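Local coordinates for paenibacillus xanthan lyase (Paenibacillus, PDB 6F2P), which cleaves the polysaccharide xanthan as a lyase, probably by the beta-elimination chemistry of polysaccharide lyase family 8, at residues K822-Y834 and S845-S857. Residues are numbered along the deposited sequence; the frame is centred on the assembly and turned at random.
Sequences KSRIMKSTNSGIY and SAQDMFWTTSELS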
loop_
_atom_site.group_PDB
_atom_site.type_symbol
_atom_site.label_atom_id
_atom_site.label_comp_id
_atom_site.label_asym_id
_atom_site.label_seq_id
_atom_site.Cartn_x
_atom_site.Cartn_y
_atom_site.Cartn_z
ATOM N N LYS A 822 -7.923 23.962 -26.377
ATOM C CA LYS A 822 -9.027 24.893 -26.172
ATOM C C LYS A 822 -9.768 24.620 -24.859
ATOM O O LYS A 822 -9.816 23.488 -24.373
ATOM C CB LYS A 822 -10.012 24.813 -27.344
ATOM C CG LYS A 822 -9.391 25.085 -28.704
ATOM C CD LYS A 822 -10.439 25.208 -29.812
ATOM C CE LYS A 822 -9.829 25.831 -31.064
ATOM N NZ LYS A 822 -10.784 25.968 -32.203
ATOM N N SER A 823 -10.353 25.659 -24.283
ATOM C CA SER A 823 -11.188 25.474 -23.105
ATOM C C SER A 823 -12.479 26.259 -23.256
ATOM O O SER A 823 -12.478 27.362 -23.798
ATOM C CB SER A 823 -10.449 25.902 -21.835
ATOM O OG SER A 823 -10.178 27.291 -21.845
ATOM N N ARG A 824 -13.584 25.675 -22.807
ATOM C CA ARG A 824 -14.873 26.355 -22.853
ATOM C C ARG A 824 -15.148 26.951 -21.485
ATOM O O ARG A 824 -15.179 26.238 -20.487
ATOM C CB ARG A 824 -15.998 25.404 -23.272
ATOM C CG ARG A 824 -17.339 26.080 -23.492
ATOM C CD ARG A 824 -18.386 25.090 -23.994
ATOM N NE ARG A 824 -19.427 25.735 -24.792
ATOM C CZ ARG A 824 -20.673 25.945 -24.379
ATOM N NH1 ARG A 824 -21.053 25.558 -23.172
ATOM N NH2 ARG A 824 -21.547 26.540 -25.179
ATOM N N ILE A 825 -15.326 28.267 -21.454
ATOM C CA ILE A 825 -15.479 29.007 -20.217
ATOM C C ILE A 825 -16.884 29.605 -20.127
ATOM O O ILE A 825 -17.349 30.248 -21.075
ATOM C CB ILE A 825 -14.444 30.155 -20.142
ATOM C CG1 ILE A 825 -13.010 29.614 -20.281
ATOM C CG2 ILE A 825 -14.647 30.989 -18.879
ATOM C CD1 ILE A 825 -12.664 28.485 -19.331
ATOM N N MET A 826 -17.566 29.391 -19.002
ATOM C CA MET A 826 -18.865 30.020 -18.784
ATOM C C MET A 826 -18.673 31.450 -18.276
ATOM O O MET A 826 -17.703 31.744 -17.563
ATOM C CB MET A 826 -19.691 29.212 -17.792
ATOM C CG MET A 826 -19.859 27.761 -18.176
ATOM S SD MET A 826 -20.876 27.590 -19.644
ATOM C CE MET A 826 -19.645 27.038 -20.800
ATOM N N LYS A 827 -19.589 32.340 -18.650
ATOM C CA LYS A 827 -19.513 33.724 -18.199
ATOM C C LYS A 827 -19.755 33.805 -16.697
ATOM O O LYS A 827 -20.652 33.151 -16.158
ATOM C CB LYS A 827 -20.526 34.607 -18.940
ATOM C CG LYS A 827 -20.464 36.091 -18.565
ATOM C CD LYS A 827 -21.541 36.891 -19.288
ATOM C CE LYS A 827 -21.594 38.336 -18.810
ATOM N NZ LYS A 827 -22.759 39.038 -19.420
ATOM N N SER A 828 -18.945 34.613 -16.029
ATOM C CA SER A 828 -19.073 34.818 -14.599
ATOM C C SER A 828 -18.546 36.208 -14.301
ATOM O O SER A 828 -17.516 36.612 -14.840
ATOM C CB SER A 828 -18.266 33.759 -13.842
ATOM O OG SER A 828 -18.198 34.026 -12.451
ATOM N N THR A 829 -19.250 36.948 -13.452
ATOM C CA THR A 829 -18.826 38.302 -13.115
ATOM C C THR A 829 -17.527 38.264 -12.310
ATOM O O THR A 829 -16.860 39.286 -12.130
ATOM C CB THR A 829 -19.928 39.075 -12.359
ATOM O OG1 THR A 829 -20.417 38.277 -11.276
ATOM C CG2 THR A 829 -21.089 39.399 -13.296
ATOM N N ASN A 830 -17.180 37.067 -11.837
ATOM C CA ASN A 830 -15.919 36.810 -11.158
ATOM C C ASN A 830 -15.054 35.901 -12.020
ATOM O O ASN A 830 -15.097 34.681 -11.873
ATOM C CB ASN A 830 -16.186 36.140 -9.812
ATOM C CG ASN A 830 -14.986 36.180 -8.883
ATOM O OD1 ASN A 830 -13.839 36.269 -9.328
ATOM N ND2 ASN A 830 -15.247 36.111 -7.578
ATOM N N SER A 831 -14.286 36.504 -12.927
ATOM C CA SER A 831 -13.406 35.767 -13.834
ATOM C C SER A 831 -12.018 36.396 -13.885
ATOM O O SER A 831 -11.867 37.532 -14.337
ATOM C CB SER A 831 -13.993 35.740 -15.249
ATOM O OG SER A 831 -15.243 35.075 -15.283
ATOM N N GLY A 832 -11.008 35.656 -13.438
ATOM C CA GLY A 832 -9.645 36.163 -13.443
ATOM C C GLY A 832 -8.954 36.023 -14.790
ATOM O O GLY A 832 -9.605 35.859 -15.826
ATOM N N ILE A 833 -7.627 36.107 -14.769
ATOM C CA ILE A 833 -6.802 35.898 -15.956
ATOM C C ILE A 833 -5.940 34.665 -15.736
ATOM O O ILE A 833 -5.173 34.602 -14.775
ATOM C CB ILE A 833 -5.858 37.086 -16.224
ATOM C CG1 ILE A 833 -6.657 38.373 -16.447
ATOM C CG2 ILE A 833 -4.949 36.786 -17.405
ATOM C CD1 ILE A 833 -5.793 39.576 -16.691
ATOM N N TYR A 834 -6.059 33.686 -16.627
ATOM C CA TYR A 834 -5.389 32.407 -16.425
ATOM C C TYR A 834 -4.288 32.092 -17.438
ATOM O O TYR A 834 -4.339 32.530 -18.587
ATOM C CB TYR A 834 -6.421 31.283 -16.351
ATOM C CG TYR A 834 -7.158 31.272 -15.030
ATOM C CD1 TYR A 834 -8.262 32.092 -14.815
ATOM C CD2 TYR A 834 -6.731 30.461 -13.986
ATOM C CE1 TYR A 834 -8.927 32.093 -13.598
ATOM C CE2 TYR A 834 -7.389 30.457 -12.764
ATOM C CZ TYR A 834 -8.481 31.275 -12.576
ATOM O OH TYR A 834 -9.129 31.260 -11.364
ATOM N N SER A 845 -0.115 32.471 -24.329
ATOM C CA SER A 845 -0.073 33.581 -23.390
ATOM C C SER A 845 -1.222 33.460 -22.391
ATOM O O SER A 845 -2.065 32.574 -22.511
ATOM C CB SER A 845 -0.125 34.925 -24.136
ATOM O OG SER A 845 -1.258 35.026 -24.982
ATOM N N ALA A 846 -1.258 34.337 -21.394
ATOM C CA ALA A 846 -2.335 34.291 -20.411
ATOM C C ALA A 846 -3.613 34.841 -21.024
ATOM O O ALA A 846 -3.569 35.744 -21.859
ATOM C CB ALA A 846 -1.956 35.061 -19.135
ATOM N N GLN A 847 -4.748 34.285 -20.620
ATOM C CA GLN A 847 -6.020 34.679 -21.199
ATOM C C GLN A 847 -6.888 35.358 -20.162
ATOM O O GLN A 847 -7.185 34.780 -19.114
ATOM C CB GLN A 847 -6.753 33.454 -21.743
ATOM C CG GLN A 847 -6.074 32.803 -22.931
ATOM C CD GLN A 847 -6.561 33.362 -24.254
ATOM O OE1 GLN A 847 -7.496 34.165 -24.303
ATOM N NE2 GLN A 847 -5.932 32.932 -25.337
ATOM N N ASP A 848 -7.296 36.586 -20.448
ATOM C CA ASP A 848 -8.243 37.266 -19.579
ATOM C C ASP A 848 -9.637 36.695 -19.856
ATOM O O ASP A 848 -10.243 36.948 -20.912
ATOM C CB ASP A 848 -8.167 38.788 -19.769
ATOM C CG ASP A 848 -9.319 39.525 -19.115
ATOM O OD1 ASP A 848 -9.959 38.971 -18.194
ATOM O OD2 ASP A 848 -9.585 40.672 -19.531
ATOM N N MET A 849 -10.125 35.920 -18.888
ATOM C CA MET A 849 -11.370 35.175 -19.010
ATOM C C MET A 849 -12.597 35.997 -18.623
ATOM O O MET A 849 -13.696 35.455 -18.508
ATOM C CB MET A 849 -11.310 33.920 -18.140
ATOM C CG MET A 849 -10.079 33.061 -18.348
ATOM S SD MET A 849 -10.230 32.147 -19.875
ATOM C CE MET A 849 -8.957 30.906 -19.708
ATOM N N PHE A 850 -12.420 37.296 -18.413
ATOM C CA PHE A 850 -13.557 38.154 -18.088
ATOM C C PHE A 850 -14.198 38.797 -19.327
ATOM O O PHE A 850 -13.509 39.169 -20.279
ATOM C CB PHE A 850 -13.156 39.239 -17.082
ATOM C CG PHE A 850 -14.297 40.131 -16.668
ATOM C CD1 PHE A 850 -15.159 39.748 -15.649
ATOM C CD2 PHE A 850 -14.512 41.349 -17.298
ATOM C CE1 PHE A 850 -16.216 40.560 -15.263
ATOM C CE2 PHE A 850 -15.568 42.162 -16.923
ATOM C CZ PHE A 850 -16.422 41.768 -15.901
ATOM N N TRP A 851 -15.524 38.916 -19.302
ATOM C CA TRP A 851 -16.241 39.718 -20.291
ATOM C C TRP A 851 -17.645 40.143 -19.832
ATOM O O TRP A 851 -18.251 39.517 -18.956
ATOM C CB TRP A 851 -16.294 39.026 -21.659
ATOM C CG TRP A 851 -17.216 37.851 -21.746
ATOM C CD1 TRP A 851 -18.511 37.850 -22.182
ATOM C CD2 TRP A 851 -16.906 36.499 -21.409
ATOM N NE1 TRP A 851 -19.027 36.577 -22.135
ATOM C CE2 TRP A 851 -18.060 35.728 -21.663
ATOM C CE3 TRP A 851 -15.764 35.864 -20.914
ATOM C CZ2 TRP A 851 -18.105 34.357 -21.439
ATOM C CZ3 TRP A 851 -15.809 34.506 -20.693
ATOM C CH2 TRP A 851 -16.973 33.764 -20.953
ATOM N N THR A 852 -18.143 41.215 -20.443
ATOM C CA THR A 852 -19.404 41.842 -20.061
ATOM C C THR A 852 -20.459 41.682 -21.150
ATOM O O THR A 852 -21.657 41.853 -20.899
ATOM C CB THR A 852 -19.203 43.345 -19.815
ATOM O OG1 THR A 852 -18.383 43.885 -20.860
ATOM C CG2 THR A 852 -18.522 43.583 -18.478
ATOM N N THR A 853 -20.004 41.356 -22.358
ATOM C CA THR A 853 -20.898 41.208 -23.499
ATOM C C THR A 853 -21.948 40.103 -23.286
ATOM O O THR A 853 -21.930 39.399 -22.274
ATOM C CB THR A 853 -20.116 41.007 -24.821
ATOM O OG1 THR A 853 -19.262 39.864 -24.713
ATOM C CG2 THR A 853 -19.261 42.223 -25.111
ATOM N N SER A 854 -22.856 39.967 -24.248
ATOM C CA SER A 854 -24.071 39.171 -24.078
ATOM C C SER A 854 -23.857 37.670 -23.850
ATOM O O SER A 854 -24.546 37.064 -23.023
ATOM C CB SER A 854 -25.002 39.381 -25.279
ATOM O OG SER A 854 -24.778 40.644 -25.886
ATOM N N GLU A 855 -22.912 37.073 -24.579
ATOM C CA GLU A 855 -22.796 35.611 -24.631
ATOM C C GLU A 855 -22.463 34.920 -23.305
ATOM O O GLU A 855 -21.665 35.411 -22.492
ATOM C CB GLU A 855 -21.824 35.154 -25.731
ATOM C CG GLU A 855 -20.380 35.543 -25.514
ATOM C CD GLU A 855 -20.054 36.895 -26.103
ATOM O OE1 GLU A 855 -20.099 37.029 -27.346
ATOM O OE2 GLU A 855 -19.755 37.826 -25.330
ATOM N N LEU A 856 -23.077 33.757 -23.117
ATOM C CA LEU A 856 -22.978 32.998 -21.874
ATOM C C LEU A 856 -21.704 32.177 -21.756
ATOM O O LEU A 856 -21.358 31.714 -20.669
ATOM C CB LEU A 856 -24.180 32.071 -21.755
ATOM C CG LEU A 856 -25.485 32.832 -21.574
ATOM C CD1 LEU A 856 -26.657 31.888 -21.736
ATOM C CD2 LEU A 856 -25.488 33.498 -20.206
ATOM N N SER A 857 -21.020 31.989 -22.881
ATOM C CA SER A 857 -19.810 31.184 -22.910
ATOM C C SER A 857 -18.977 31.524 -24.131
ATOM O O SER A 857 -19.500 32.013 -25.127
ATOM C CB SER A 857 -20.172 29.704 -22.939
ATOM O OG SER A 857 -20.963 29.396 -24.074
HETATM O O HOH W 1 -19.008 28.578 -26.356
HETATM O O HOH W 2 -22.614 31.596 -17.779
HETATM O O HOH W 3 -16.617 35.688 -17.774
HETATM O O HOH W 4 -9.961 38.804 -15.392
#
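With CG anti to the backbone N (chi1 -177°) and the chain extended beyond it, K827 runs across one face of the W851 indole, which a chi1 of 73° swings between its own backbone N and carbonyl carbon. K827 CG lies 4.2 Å from the centroid of the five-membered ring, a CH-pi contact, and NZ reaches past the ring to donate to T853 O at 3.0 Å. The indole is fixed in turn by NE1, which donates to E855 O at 2.9 Å, nearly in the ring plane, while I825 O meets the ring edge at CH2. M849 SD packs 3.8 Å from I825 CG1, and M849 CG approaches the Y834 ring obliquely. These residues join the two sheets of a beta-sandwich: strand 817-826 pairs antiparallel with 857-867 in one, and hairpin 832-838/841-848 ends the other, with 841-848 as its edge strand. Within the hairpin, Y834 and Q847 form a hydrogen-bonded antiparallel pair, Q847 N giving to Y834 O at 2.7 Å. D848 OD1 closes an Asx turn by accepting from F850 N at 3.0 Å. R824 turns one guanidinium face to S857 OG, while NH1 is held by N789 O and by a salt bridge to D894, a ligand of a calcium ion.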